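PDB 6FBM: gram-negative insecticidal protein from Chromobacterium piscinae, which acts as an insecticidal toxin of the MACPF family and probably works by assembling into pores in the membranes of target insect cells. Local coordinates for residues Gly11-Val16 with Arg55-Pro60; Thr67-Asp72 with His128-Ile133; Ala175-Arg180 with Asp268-Met273; Gly179-Ser184 with Gln257-Trp262. One frame throughout, in Å; residues are numbered along the deposited sequence.

Contact 1. Residues Gly11-Val16 with Arg55-Pro60; sequences GNLPGV and RSYTFP
Asn12 brings its side-chain carbonyl up to Thr58, and that one residue grips OD1 twice. Thr58 N lies 2.6 Å from Asn12 OD1, nearly on the extension of the CG-OD1 bond, with an N-H angle of 165°. Thr58 OG1 adds a second bond of 3.1 Å to Asn12 OD1, approaching from above the amide plane. With CG set between its own backbone N and carbonyl carbon (chi1 69°), Asn12 folds the amide back to take the place of a main-chain acceptor. One residue on, Leu13 N donates to Thr58 O at 3.0 Å. Apolar contacts flank this polar centre. Leu13 CD1 rests 3.6 Å from Tyr57 CB while CD2 lies alongside Phe59; Pro14 CD comes to 3.6 Å from Tyr57 CE1, the two side chains crossing at about a right angle. Further along, Val16 CG2 packs 3.6 Å from Phe59 CB. A type II turn, closed by Val16 N to Leu13 O and carrying Gly15 at positive phi, swings Val16 back over the strand. In the next shell, Tyr57 and Phe59 bond through their backbones to Ile50 and Asp48 of strand 47-52. Ser56 O accepts from Asn12 ND2 of the second subunit. The N-terminal segment therefore docks on the other edge of an antiparallel two-stranded beta hairpin, at a subunit interface.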
loop_
_atom_site.group_PDB
_atom_site.type_symbol
_atom_site.label_atom_id
_atom_site.label_comp_id
_atom_site.label_asym_id
_atom_site.label_seq_id
_atom_site.Cartn_x
_atom_site.Cartn_y
_atom_site.Cartn_z
ATOM N N GLY A 11 0.145 4.060 24.861
ATOM C CA GLY A 11 0.617 5.001 23.852
ATOM C C GLY A 11 1.469 4.336 22.781
ATOM O O GLY A 11 1.764 3.146 22.856
ATOM N N ASN A 12 1.871 5.118 21.801
ATOM C CA ASN A 12 2.515 4.577 20.611
ATOM C C ASN A 12 4.015 4.927 20.511
ATOM O O ASN A 12 4.625 4.672 19.477
ATOM C CB ASN A 12 1.779 5.096 19.354
ATOM C CG ASN A 12 1.991 6.583 19.148
ATOM O OD1 ASN A 12 2.268 7.303 20.092
ATOM N ND2 ASN A 12 1.804 7.033 17.965
ATOM N N LEU A 13 4.603 5.517 21.554
ATOM C CA LEU A 13 6.013 5.882 21.508
ATOM C C LEU A 13 6.802 4.588 21.584
ATOM O O LEU A 13 6.635 3.836 22.517
ATOM C CB LEU A 13 6.414 6.744 22.698
ATOM C CG LEU A 13 7.892 7.182 22.750
ATOM C CD1 LEU A 13 8.203 8.296 21.729
ATOM C CD2 LEU A 13 8.232 7.580 24.188
ATOM N N PRO A 14 7.649 4.322 20.571
ATOM C CA PRO A 14 8.447 3.112 20.641
ATOM C C PRO A 14 9.330 3.062 21.901
ATOM O O PRO A 14 9.893 4.081 22.343
ATOM C CB PRO A 14 9.298 3.201 19.375
ATOM C CG PRO A 14 8.485 3.964 18.412
ATOM C CD PRO A 14 7.776 5.000 19.250
ATOM N N GLY A 15 9.380 1.874 22.495
ATOM C CA GLY A 15 10.065 1.654 23.753
ATOM C C GLY A 15 9.136 1.542 24.941
ATOM O O GLY A 15 9.472 0.865 25.924
ATOM N N VAL A 16 7.969 2.178 24.872
ATOM C CA VAL A 16 7.101 2.239 26.026
ATOM C C VAL A 16 6.761 0.867 26.580
ATOM O O VAL A 16 6.649 0.720 27.792
ATOM C CB VAL A 16 5.803 3.014 25.735
ATOM C CG1 VAL A 16 4.821 2.883 26.887
ATOM C CG2 VAL A 16 6.091 4.497 25.584
ATOM N N ARG A 55 6.797 13.941 14.023
ATOM C CA ARG A 55 5.751 12.989 14.343
ATOM C C ARG A 55 5.279 13.092 15.783
ATOM O O ARG A 55 6.044 13.421 16.660
ATOM C CB ARG A 55 6.239 11.576 14.097
ATOM C CG ARG A 55 6.807 11.344 12.733
ATOM C CD ARG A 55 7.280 9.912 12.694
ATOM N NE ARG A 55 7.949 9.533 11.445
ATOM C CZ ARG A 55 8.232 8.283 11.108
ATOM N NH1 ARG A 55 7.897 7.243 11.888
ATOM N NH2 ARG A 55 8.875 8.043 9.975
ATOM N N SER A 56 4.010 12.756 15.989
ATOM C CA SER A 56 3.419 12.757 17.303
ATOM C C SER A 56 3.432 11.383 17.938
ATOM O O SER A 56 3.084 10.382 17.315
ATOM C CB SER A 56 1.996 13.275 17.259
ATOM O OG SER A 56 1.720 13.908 18.496
ATOM N N TYR A 57 3.821 11.348 19.204
ATOM C CA TYR A 57 3.872 10.110 19.937
ATOM C C TYR A 57 3.186 10.298 21.258
ATOM O O TYR A 57 3.199 11.382 21.817
ATOM C CB TYR A 57 5.341 9.772 20.150
ATOM C CG TYR A 57 6.050 9.318 18.892
ATOM C CD1 TYR A 57 5.813 8.082 18.329
ATOM C CD2 TYR A 57 6.929 10.146 18.256
ATOM C CE1 TYR A 57 6.440 7.671 17.185
ATOM C CE2 TYR A 57 7.578 9.753 17.077
ATOM C CZ TYR A 57 7.303 8.546 16.522
ATOM O OH TYR A 57 7.960 8.186 15.373
ATOM N N THR A 58 2.586 9.236 21.782
ATOM C CA THR A 58 2.005 9.252 23.106
ATOM C C THR A 58 2.694 8.240 24.001
ATOM O O THR A 58 3.265 7.265 23.526
ATOM C CB THR A 58 0.503 8.963 23.066
ATOM O OG1 THR A 58 0.275 7.735 22.407
ATOM C CG2 THR A 58 -0.238 10.093 22.334
ATOM N N PHE A 59 2.635 8.482 25.298
ATOM C CA PHE A 59 3.255 7.606 26.299
ATOM C C PHE A 59 2.637 7.966 27.642
ATOM O O PHE A 59 2.034 9.024 27.758
ATOM C CB PHE A 59 4.771 7.792 26.335
ATOM C CG PHE A 59 5.184 9.197 26.599
ATOM C CD1 PHE A 59 5.246 10.122 25.578
ATOM C CD2 PHE A 59 5.503 9.602 27.880
ATOM C CE1 PHE A 59 5.612 11.435 25.825
ATOM C CE2 PHE A 59 5.871 10.927 28.147
ATOM C CZ PHE A 59 5.925 11.846 27.114
ATOM N N PRO A 60 2.761 7.088 28.649
ATOM C CA PRO A 60 2.187 7.412 29.950
ATOM C C PRO A 60 2.832 8.630 30.616
ATOM O O PRO A 60 4.049 8.771 30.598
ATOM C CB PRO A 60 2.444 6.142 30.763
ATOM C CG PRO A 60 2.507 5.069 29.707
ATOM C CD PRO A 60 3.318 5.723 28.648
#

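Contact 2. Residues Thr67-Asp72 with His128-Ile133; sequences TYFHSD and HVLWYI
His128 turns one face of its imidazole to Ser71, whose OG sits 3.7 Å from His128 ND1, offset toward the ring's rim; His128 NE2 is held by Glu126. Next, Val129 and His70 form a hydrogen-bonded antiparallel pair, with Val129 N 2.9 Å from His70 O and His70 N 3.2 Å from Val129 O. Their side chains run side by side, the imidazole standing next to Val129 CB. At Leu130 the chain turns a corner. Leu130 O still accepts from Tyr68 N (3.0 Å), and Leu130 CD2 lies 3.7 Å from Phe69 CE2. Trp131 presses CB against Thr67 CA, but its CG, between backbone N and carbonyl carbon (chi1 50°), carries the indole away from strand 67-72. Tyr132 then sends OH to the edge of the His70 ring, in its plane and 3.2 Å from His70 CE1. That ring is fixed by a nearly straight bond (173°) from His70 ND1 to Tyr68 O, while Tyr68 CE2 lies over its centre. Against strand 67-72 the register slips by one between Thr67-Trp131 and His70-Val129, a beta bulge; against strand 170-177, Leu130 and Trp131 both face Val177, a classic bulge in the bent central sheet of the MACPF fold.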
loop_
_atom_site.group_PDB
_atom_site.type_symbol
_atom_site.label_atom_id
_atom_site.label_comp_id
_atom_site.label_asym_id
_atom_site.label_seq_id
_atom_site.Cartn_x
_atom_site.Cartn_y
_atom_site.Cartn_z
ATOM N N THR A 67 14.544 13.227 24.478
ATOM C CA THR A 67 15.037 12.989 23.120
ATOM C C THR A 67 16.489 13.408 23.079
ATOM O O THR A 67 16.840 14.427 23.650
ATOM C CB THR A 67 14.230 13.727 22.031
ATOM O OG1 THR A 67 14.500 15.121 22.104
ATOM C CG2 THR A 67 12.772 13.461 22.189
ATOM N N TYR A 68 17.329 12.600 22.447
ATOM C CA TYR A 68 18.716 12.963 22.194
ATOM C C TYR A 68 19.164 12.170 20.966
ATOM O O TYR A 68 19.580 11.033 21.060
ATOM C CB TYR A 68 19.633 12.782 23.424
ATOM C CG TYR A 68 21.073 13.269 23.226
ATOM C CD1 TYR A 68 21.415 14.199 22.201
ATOM C CD2 TYR A 68 22.098 12.797 24.048
ATOM C CE1 TYR A 68 22.722 14.611 22.009
ATOM C CE2 TYR A 68 23.418 13.203 23.866
ATOM C CZ TYR A 68 23.727 14.114 22.850
ATOM O OH TYR A 68 25.031 14.534 22.658
ATOM N N PHE A 69 19.040 12.764 19.793
ATOM C CA PHE A 69 19.413 12.081 18.572
ATOM C C PHE A 69 20.939 12.076 18.457
ATOM O O PHE A 69 21.526 13.063 18.035
ATOM C CB PHE A 69 18.753 12.778 17.374
ATOM C CG PHE A 69 18.954 12.051 16.071
ATOM C CD1 PHE A 69 20.209 12.044 15.449
ATOM C CD2 PHE A 69 17.912 11.326 15.468
ATOM C CE1 PHE A 69 20.427 11.338 14.269
ATOM C CE2 PHE A 69 18.147 10.587 14.316
ATOM C CZ PHE A 69 19.395 10.610 13.703
ATOM N N HIS A 70 21.562 10.977 18.864
ATOM C CA HIS A 70 23.025 10.852 18.794
ATOM C C HIS A 70 23.503 9.398 18.862
ATOM O O HIS A 70 22.726 8.492 19.176
ATOM C CB HIS A 70 23.712 11.711 19.877
ATOM C CG HIS A 70 23.749 11.051 21.208
ATOM N ND1 HIS A 70 22.611 10.613 21.851
ATOM C CD2 HIS A 70 24.795 10.592 21.937
ATOM C CE1 HIS A 70 22.951 9.999 22.975
ATOM N NE2 HIS A 70 24.271 9.981 23.059
ATOM N N SER A 71 24.798 9.223 18.582
ATOM C CA SER A 71 25.495 7.922 18.556
ATOM C C SER A 71 26.443 7.769 19.750
ATOM O O SER A 71 27.331 8.587 19.933
ATOM C CB SER A 71 26.290 7.776 17.263
ATOM O OG SER A 71 25.414 7.480 16.202
ATOM N N ASP A 72 26.233 6.720 20.547
ATOM C CA ASP A 72 27.178 6.322 21.604
ATOM C C ASP A 72 27.990 5.188 21.022
ATOM O O ASP A 72 27.454 4.204 20.502
ATOM C CB ASP A 72 26.474 5.883 22.906
ATOM C CG ASP A 72 25.934 7.082 23.731
ATOM O OD1 ASP A 72 26.648 8.115 23.742
ATOM O OD2 ASP A 72 24.816 7.001 24.359
ATOM N N HIS A 128 22.520 3.963 18.294
ATOM C CA HIS A 128 21.890 5.114 17.676
ATOM C C HIS A 128 20.672 5.459 18.523
ATOM O O HIS A 128 19.593 4.943 18.296
ATOM C CB HIS A 128 21.534 4.792 16.241
ATOM C CG HIS A 128 22.733 4.610 15.355
ATOM N ND1 HIS A 128 23.013 5.462 14.298
ATOM C CD2 HIS A 128 23.751 3.720 15.398
ATOM C CE1 HIS A 128 24.140 5.081 13.721
ATOM N NE2 HIS A 128 24.604 4.026 14.366
ATOM N N VAL A 129 20.871 6.322 19.509
ATOM C CA VAL A 129 19.814 6.664 20.445
ATOM C C VAL A 129 18.913 7.701 19.818
ATOM O O VAL A 129 19.396 8.680 19.269
ATOM C CB VAL A 129 20.375 7.271 21.755
ATOM C CG1 VAL A 129 19.243 7.613 22.735
ATOM C CG2 VAL A 129 21.402 6.326 22.402
ATOM N N LEU A 130 17.610 7.464 19.860
ATOM C CA LEU A 130 16.639 8.482 19.500
ATOM C C LEU A 130 16.144 9.177 20.778
ATOM O O LEU A 130 16.092 10.400 20.838
ATOM C CB LEU A 130 15.485 7.848 18.712
ATOM C CG LEU A 130 15.934 7.058 17.481
ATOM C CD1 LEU A 130 14.773 6.298 16.902
ATOM C CD2 LEU A 130 16.573 7.928 16.410
ATOM N N TRP A 131 15.758 8.397 21.784
ATOM C CA TRP A 131 15.361 8.947 23.066
ATOM C C TRP A 131 15.599 7.973 24.189
ATOM O O TRP A 131 15.855 6.791 23.949
ATOM C CB TRP A 131 13.886 9.364 23.058
ATOM C CG TRP A 131 12.989 8.324 22.561
ATOM C CD1 TRP A 131 12.441 7.334 23.289
ATOM C CD2 TRP A 131 12.499 8.182 21.229
ATOM N NE1 TRP A 131 11.591 6.562 22.489
ATOM C CE2 TRP A 131 11.593 7.103 21.228
ATOM C CE3 TRP A 131 12.664 8.917 20.061
ATOM C CZ2 TRP A 131 10.952 6.672 20.077
ATOM C CZ3 TRP A 131 12.019 8.510 18.924
ATOM C CH2 TRP A 131 11.172 7.398 18.932
ATOM N N TYR A 132 15.546 8.498 25.412
ATOM C CA TYR A 132 15.557 7.709 26.613
ATOM C C TYR A 132 14.152 7.782 27.185
ATOM O O TYR A 132 13.473 8.804 27.070
ATOM C CB TYR A 132 16.574 8.253 27.619
ATOM C CG TYR A 132 18.001 8.383 27.101
ATOM C CD1 TYR A 132 18.875 7.297 27.168
ATOM C CD2 TYR A 132 18.499 9.587 26.586
ATOM C CE1 TYR A 132 20.194 7.382 26.714
ATOM C CE2 TYR A 132 19.815 9.687 26.121
ATOM C CZ TYR A 132 20.670 8.580 26.181
ATOM O OH TYR A 132 22.001 8.626 25.727
ATOM N N ILE A 133 13.699 6.683 27.763
ATOM C CA ILE A 133 12.482 6.680 28.554
ATOM C C ILE A 133 12.949 6.296 29.944
ATOM O O ILE A 133 13.834 5.439 30.089
ATOM C CB ILE A 133 11.416 5.683 28.074
ATOM C CG1 ILE A 133 11.293 5.715 26.542
ATOM C CG2 ILE A 133 10.095 5.986 28.751
ATOM C CD1 ILE A 133 10.364 4.687 25.962
#

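Contact 3. Residues Ala175-Arg180 with Asp268-Met273; sequences AAVGGR and DYATLM
Ala176 and Met273 are joined where the short strand 271-273 adds, antiparallel, to the bent MACPF sheet at the corner the other chain makes at Gly178. Main-chain bonds set the register: Met273 N reaches Ala176 O at 2.9 Å, Gly178 N reaches Thr271 O at 2.9 Å, and Thr271 N returns to Gly178 O. Three CA-H...O contacts reinforce the ladder; in one of them Val177 CA lies 3.2 Å from Thr271 O, so that carbonyl also receives a C-H beside its N-H donor.

Apolar contacts fall into two groups. On the face of Val177 and Leu272, Ala175 CB touches Leu272 CD1 at 3.4 Å, and Val177 CG1 meets Ala270 CB. On the other side is Met273, whose bent chain (chi1 46°, then two further turns near 66°) curls round the corner: CG sits against Gly178, SD faces Ala176 CB, and Met273 CE ends 3.4 Å from Arg180 CB. The thioether thus runs along the backbone of Gly178 and Gly179, with CE close to Gly179 O.

The last interaction is a hydrogen bond from a charged side chain to a backbone carbonyl. Arg180 bends at CG-CD, and Asp182 holds its NE and NH2 in a salt bridge that fixes the guanidinium plane. Arg180 NH1 points at Met273 O, 2.8 Å away and in the guanidinium plane, with an N-H angle of 171°, though it approaches from above the plane of that carbonyl.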
loop_
_atom_site.group_PDB
_atom_site.type_symbol
_atom_site.label_atom_id
_atom_site.label_comp_id
_atom_site.label_asym_id
_atom_site.label_seq_id
_atom_site.Cartn_x
_atom_site.Cartn_y
_atom_site.Cartn_z
ATOM N N ALA A 175 15.796 3.305 29.704
ATOM C CA ALA A 175 16.356 2.677 28.508
ATOM C C ALA A 175 16.536 3.658 27.367
ATOM O O ALA A 175 15.741 4.589 27.184
ATOM C CB ALA A 175 15.448 1.549 28.055
ATOM N N ALA A 176 17.583 3.398 26.598
ATOM C CA ALA A 176 17.802 4.078 25.349
ATOM C C ALA A 176 16.968 3.386 24.285
ATOM O O ALA A 176 16.946 2.173 24.202
ATOM C CB ALA A 176 19.268 4.028 24.992
ATOM N N VAL A 177 16.303 4.192 23.467
ATOM C CA VAL A 177 15.507 3.688 22.381
ATOM C C VAL A 177 16.075 4.145 21.044
ATOM O O VAL A 177 16.416 5.300 20.854
ATOM C CB VAL A 177 14.049 4.146 22.534
ATOM C CG1 VAL A 177 13.229 3.632 21.392
ATOM C CG2 VAL A 177 13.460 3.659 23.857
ATOM N N GLY A 178 16.184 3.208 20.117
ATOM C CA GLY A 178 16.645 3.441 18.759
ATOM C C GLY A 178 17.113 2.149 18.126
ATOM O O GLY A 178 16.402 1.152 18.143
ATOM N N GLY A 179 18.324 2.152 17.573
ATOM C CA GLY A 179 18.937 0.901 17.120
ATOM C C GLY A 179 20.379 0.831 17.467
ATOM O O GLY A 179 21.058 1.845 17.547
ATOM N N ARG A 180 20.859 -0.379 17.676
ATOM C CA ARG A 180 22.248 -0.626 18.071
ATOM C C ARG A 180 22.845 -1.635 17.121
ATOM O O ARG A 180 22.168 -2.613 16.777
ATOM C CB ARG A 180 22.271 -1.247 19.454
ATOM C CG ARG A 180 23.641 -1.334 20.084
ATOM C CD ARG A 180 23.567 -1.831 21.525
ATOM N NE ARG A 180 23.630 -3.285 21.572
ATOM C CZ ARG A 180 22.738 -4.124 22.094
ATOM N NH1 ARG A 180 21.608 -3.729 22.656
ATOM N NH2 ARG A 180 22.997 -5.420 22.056
ATOM N N ASP A 268 11.261 4.148 12.611
ATOM C CA ASP A 268 10.132 3.254 12.374
ATOM C C ASP A 268 10.354 1.908 13.052
ATOM O O ASP A 268 9.408 1.138 13.243
ATOM C CB ASP A 268 9.895 3.036 10.872
ATOM C CG ASP A 268 9.800 4.345 10.076
ATOM O OD1 ASP A 268 8.958 5.135 10.464
ATOM O OD2 ASP A 268 10.540 4.601 9.099
ATOM N N TYR A 269 11.594 1.599 13.412
ATOM C CA TYR A 269 11.911 0.311 14.005
ATOM C C TYR A 269 12.593 0.415 15.352
ATOM O O TYR A 269 13.260 -0.523 15.762
ATOM C CB TYR A 269 12.828 -0.442 13.056
ATOM C CG TYR A 269 12.166 -0.832 11.783
ATOM C CD1 TYR A 269 11.461 -2.029 11.711
ATOM C CD2 TYR A 269 12.242 -0.032 10.644
ATOM C CE1 TYR A 269 10.884 -2.443 10.534
ATOM C CE2 TYR A 269 11.642 -0.428 9.462
ATOM C CZ TYR A 269 10.983 -1.644 9.406
ATOM O OH TYR A 269 10.407 -2.079 8.230
ATOM N N ALA A 270 12.457 1.558 16.027
ATOM C CA ALA A 270 13.162 1.791 17.281
ATOM C C ALA A 270 12.690 0.848 18.372
ATOM O O ALA A 270 11.505 0.566 18.459
ATOM C CB ALA A 270 12.990 3.226 17.731
ATOM N N THR A 271 13.645 0.345 19.146
ATOM C CA THR A 271 13.370 -0.447 20.342
ATOM C C THR A 271 14.352 -0.073 21.428
ATOM O O THR A 271 15.280 0.675 21.200
ATOM C CB THR A 271 13.501 -1.968 20.125
ATOM O OG1 THR A 271 14.874 -2.291 19.856
ATOM C CG2 THR A 271 12.647 -2.425 18.943
ATOM N N LEU A 272 14.109 -0.575 22.628
ATOM C CA LEU A 272 15.069 -0.548 23.690
ATOM C C LEU A 272 16.294 -1.192 23.086
ATOM O O LEU A 272 16.196 -2.231 22.476
ATOM C CB LEU A 272 14.554 -1.339 24.893
ATOM C CG LEU A 272 15.520 -1.633 26.045
ATOM C CD1 LEU A 272 14.739 -1.751 27.358
ATOM C CD2 LEU A 272 16.267 -2.916 25.853
ATOM N N MET A 273 17.432 -0.536 23.219
ATOM C CA MET A 273 18.677 -1.055 22.700
ATOM C C MET A 273 19.921 -0.682 23.490
ATOM O O MET A 273 21.020 -1.043 23.061
ATOM C CB MET A 273 18.856 -0.639 21.235
ATOM C CG MET A 273 18.573 0.816 20.908
ATOM S SD MET A 273 19.653 2.090 21.591
ATOM C CE MET A 273 21.144 1.710 20.726
#

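Contact 4. Residues Gly179-Ser184 with Gln257-Trp262; sequences GRLDYS and QAFSQW
Helix 255-269 packs on strand 179-187 of the MACPF sheet, and here the two meet entirely through side chains and the backbone at Gly179-Arg180, with no hydrogen bond between them. The segment axes pass 11.3 Å apart, a gap bridged by Leu181 from the strand and by Trp262 and Phe259 from the helix. Leu181 comes over one face of the indole: its CG stands 3.8 Å from the centroid of the six-membered ring of Trp262, only 18° off the normal, a CH-pi contact. Leu181 CD2 continues over the same ring, 3.6 Å from Trp262 CZ2, while CD1 turns to the edge of Phe259, 3.7 Å from CE1. Trp262 extends fully from the helix, CG opposite the backbone N (chi1 177°), so the far edge of the indole reaches the strand itself. There Trp262 CH2 lies 3.5 Å from Gly179 C, where glycine has no side chain to keep the ring off. Farther out, Trp262 NE1 bonds to Gly240 O and the indole meets His128 edge-to-face. Tyr206 of helix 198-209 touches both Leu181 and Phe259, Ile249 of helix 246-250 backs Phe259, and strands 120-134 and 232-239 pair with strand 179-187 on its two edges.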
loop_
_atom_site.group_PDB
_atom_site.type_symbol
_atom_site.label_atom_id
_atom_site.label_comp_id
_atom_site.label_asym_id
_atom_site.label_seq_id
_atom_site.Cartn_x
_atom_site.Cartn_y
_atom_site.Cartn_z
ATOM N N GLY A 179 18.324 2.152 17.573
ATOM C CA GLY A 179 18.937 0.901 17.120
ATOM C C GLY A 179 20.379 0.831 17.467
ATOM O O GLY A 179 21.058 1.845 17.547
ATOM N N ARG A 180 20.859 -0.379 17.676
ATOM C CA ARG A 180 22.248 -0.626 18.071
ATOM C C ARG A 180 22.845 -1.635 17.121
ATOM O O ARG A 180 22.168 -2.613 16.777
ATOM C CB ARG A 180 22.271 -1.247 19.454
ATOM C CG ARG A 180 23.641 -1.334 20.084
ATOM C CD ARG A 180 23.567 -1.831 21.525
ATOM N NE ARG A 180 23.630 -3.285 21.572
ATOM C CZ ARG A 180 22.738 -4.124 22.094
ATOM N NH1 ARG A 180 21.608 -3.729 22.656
ATOM N NH2 ARG A 180 22.997 -5.420 22.056
ATOM N N LEU A 181 24.108 -1.447 16.739
ATOM C CA LEU A 181 24.850 -2.504 16.066
ATOM C C LEU A 181 25.971 -2.973 16.963
ATOM O O LEU A 181 26.659 -2.155 17.563
ATOM C CB LEU A 181 25.415 -2.005 14.750
ATOM C CG LEU A 181 24.381 -1.640 13.687
ATOM C CD1 LEU A 181 25.109 -1.236 12.422
ATOM C CD2 LEU A 181 23.406 -2.775 13.400
ATOM N N ASP A 182 26.126 -4.297 17.044
ATOM C CA ASP A 182 27.181 -4.968 17.790
ATOM C C ASP A 182 28.083 -5.656 16.804
ATOM O O ASP A 182 27.691 -6.638 16.178
ATOM C CB ASP A 182 26.597 -6.031 18.682
ATOM C CG ASP A 182 25.862 -5.451 19.863
ATOM O OD1 ASP A 182 25.916 -4.243 20.041
ATOM O OD2 ASP A 182 25.199 -6.197 20.607
ATOM N N TYR A 183 29.293 -5.127 16.635
ATOM C CA TYR A 183 30.295 -5.716 15.773
ATOM C C TYR A 183 31.188 -6.462 16.711
ATOM O O TYR A 183 32.032 -5.869 17.387
ATOM C CB TYR A 183 31.023 -4.589 15.056
ATOM C CG TYR A 183 32.058 -4.987 14.023
ATOM C CD1 TYR A 183 31.685 -5.514 12.802
ATOM C CD2 TYR A 183 33.392 -4.728 14.240
ATOM C CE1 TYR A 183 32.639 -5.836 11.864
ATOM C CE2 TYR A 183 34.342 -5.029 13.286
ATOM C CZ TYR A 183 33.963 -5.577 12.101
ATOM O OH TYR A 183 34.914 -5.870 11.168
ATOM N N SER A 184 30.980 -7.767 16.796
ATOM C CA SER A 184 31.706 -8.581 17.781
ATOM C C SER A 184 32.755 -9.461 17.109
ATOM O O SER A 184 32.480 -10.099 16.078
ATOM C CB SER A 184 30.731 -9.417 18.618
ATOM O OG SER A 184 30.136 -10.424 17.839
ATOM N N GLN A 257 25.571 1.470 1.975
ATOM C CA GLN A 257 24.169 1.754 1.638
ATOM C C GLN A 257 23.221 0.975 2.527
ATOM O O GLN A 257 22.216 1.524 2.988
ATOM C CB GLN A 257 23.818 1.429 0.156
ATOM C CG GLN A 257 22.320 1.505 -0.237
ATOM C CD GLN A 257 21.780 2.934 -0.482
ATOM O OE1 GLN A 257 22.493 3.926 -0.294
ATOM N NE2 GLN A 257 20.517 3.030 -0.861
ATOM N N ALA A 258 23.502 -0.315 2.717
ATOM C CA ALA A 258 22.689 -1.148 3.610
ATOM C C ALA A 258 22.691 -0.582 5.030
ATOM O O ALA A 258 21.681 -0.601 5.706
ATOM C CB ALA A 258 23.167 -2.581 3.599
ATOM N N PHE A 259 23.831 -0.075 5.474
ATOM C CA PHE A 259 23.904 0.541 6.780
ATOM C C PHE A 259 23.068 1.822 6.818
ATOM O O PHE A 259 22.340 2.044 7.791
ATOM C CB PHE A 259 25.320 0.828 7.180
ATOM C CG PHE A 259 25.418 1.743 8.380
ATOM C CD1 PHE A 259 25.294 1.226 9.668
ATOM C CD2 PHE A 259 25.673 3.126 8.215
ATOM C CE1 PHE A 259 25.415 2.044 10.747
ATOM C CE2 PHE A 259 25.760 3.947 9.299
ATOM C CZ PHE A 259 25.620 3.407 10.580
ATOM N N SER A 260 23.174 2.675 5.792
ATOM C CA SER A 260 22.419 3.926 5.774
ATOM C C SER A 260 20.910 3.652 5.706
ATOM O O SER A 260 20.127 4.442 6.223
ATOM C CB SER A 260 22.847 4.857 4.641
ATOM O OG SER A 260 22.344 4.324 3.456
ATOM N N GLN A 261 20.505 2.540 5.098
ATOM C CA GLN A 261 19.093 2.150 5.132
ATOM C C GLN A 261 18.634 1.778 6.541
ATOM O O GLN A 261 17.545 2.149 6.952
ATOM C CB GLN A 261 18.808 0.971 4.190
ATOM C CG GLN A 261 18.599 1.327 2.736
ATOM C CD GLN A 261 18.444 0.084 1.872
ATOM O OE1 GLN A 261 17.810 -0.892 2.260
ATOM N NE2 GLN A 261 19.005 0.141 0.670
ATOM N N TRP A 262 19.460 1.015 7.252
ATOM C CA TRP A 262 19.211 0.659 8.647
ATOM C C TRP A 262 19.185 1.926 9.512
ATOM O O TRP A 262 18.272 2.121 10.273
ATOM C CB TRP A 262 20.257 -0.357 9.131
ATOM C CG TRP A 262 20.133 -0.732 10.549
ATOM C CD1 TRP A 262 19.409 -1.770 11.053
ATOM C CD2 TRP A 262 20.758 -0.099 11.644
ATOM N NE1 TRP A 262 19.546 -1.813 12.417
ATOM C CE2 TRP A 262 20.368 -0.792 12.801
ATOM C CE3 TRP A 262 21.602 0.994 11.761
ATOM C CZ2 TRP A 262 20.788 -0.417 14.074
ATOM C CZ3 TRP A 262 22.037 1.373 13.053
ATOM C CH2 TRP A 262 21.626 0.663 14.179
#

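Overall arrangement
Contacts 2, 3 and 4 all belong to one bent sheet, while contact 1 sits on a separate hairpin; it reaches contact 2 through Pro14 O and Trp131 NE1, and contact 3 through the salt bridge of Arg55 with Asp268, but does not touch contact 4. Contacts 2 and 3 lie side by side, their centres about 8 Å apart, linked where Leu130 N meets Val177 O. Contacts 3 and 4 share Gly179 and Arg180 and use the same helix, 255-269. Contacts 1, 3 and 4 are buried; contact 2 is partly open to solvent and carries more polar and aromatic groups. Backbone ladders dominate contacts 2 and 3, side-chain amide bonding marks contact 1, and contact 4 rests on apolar and aromatic packing.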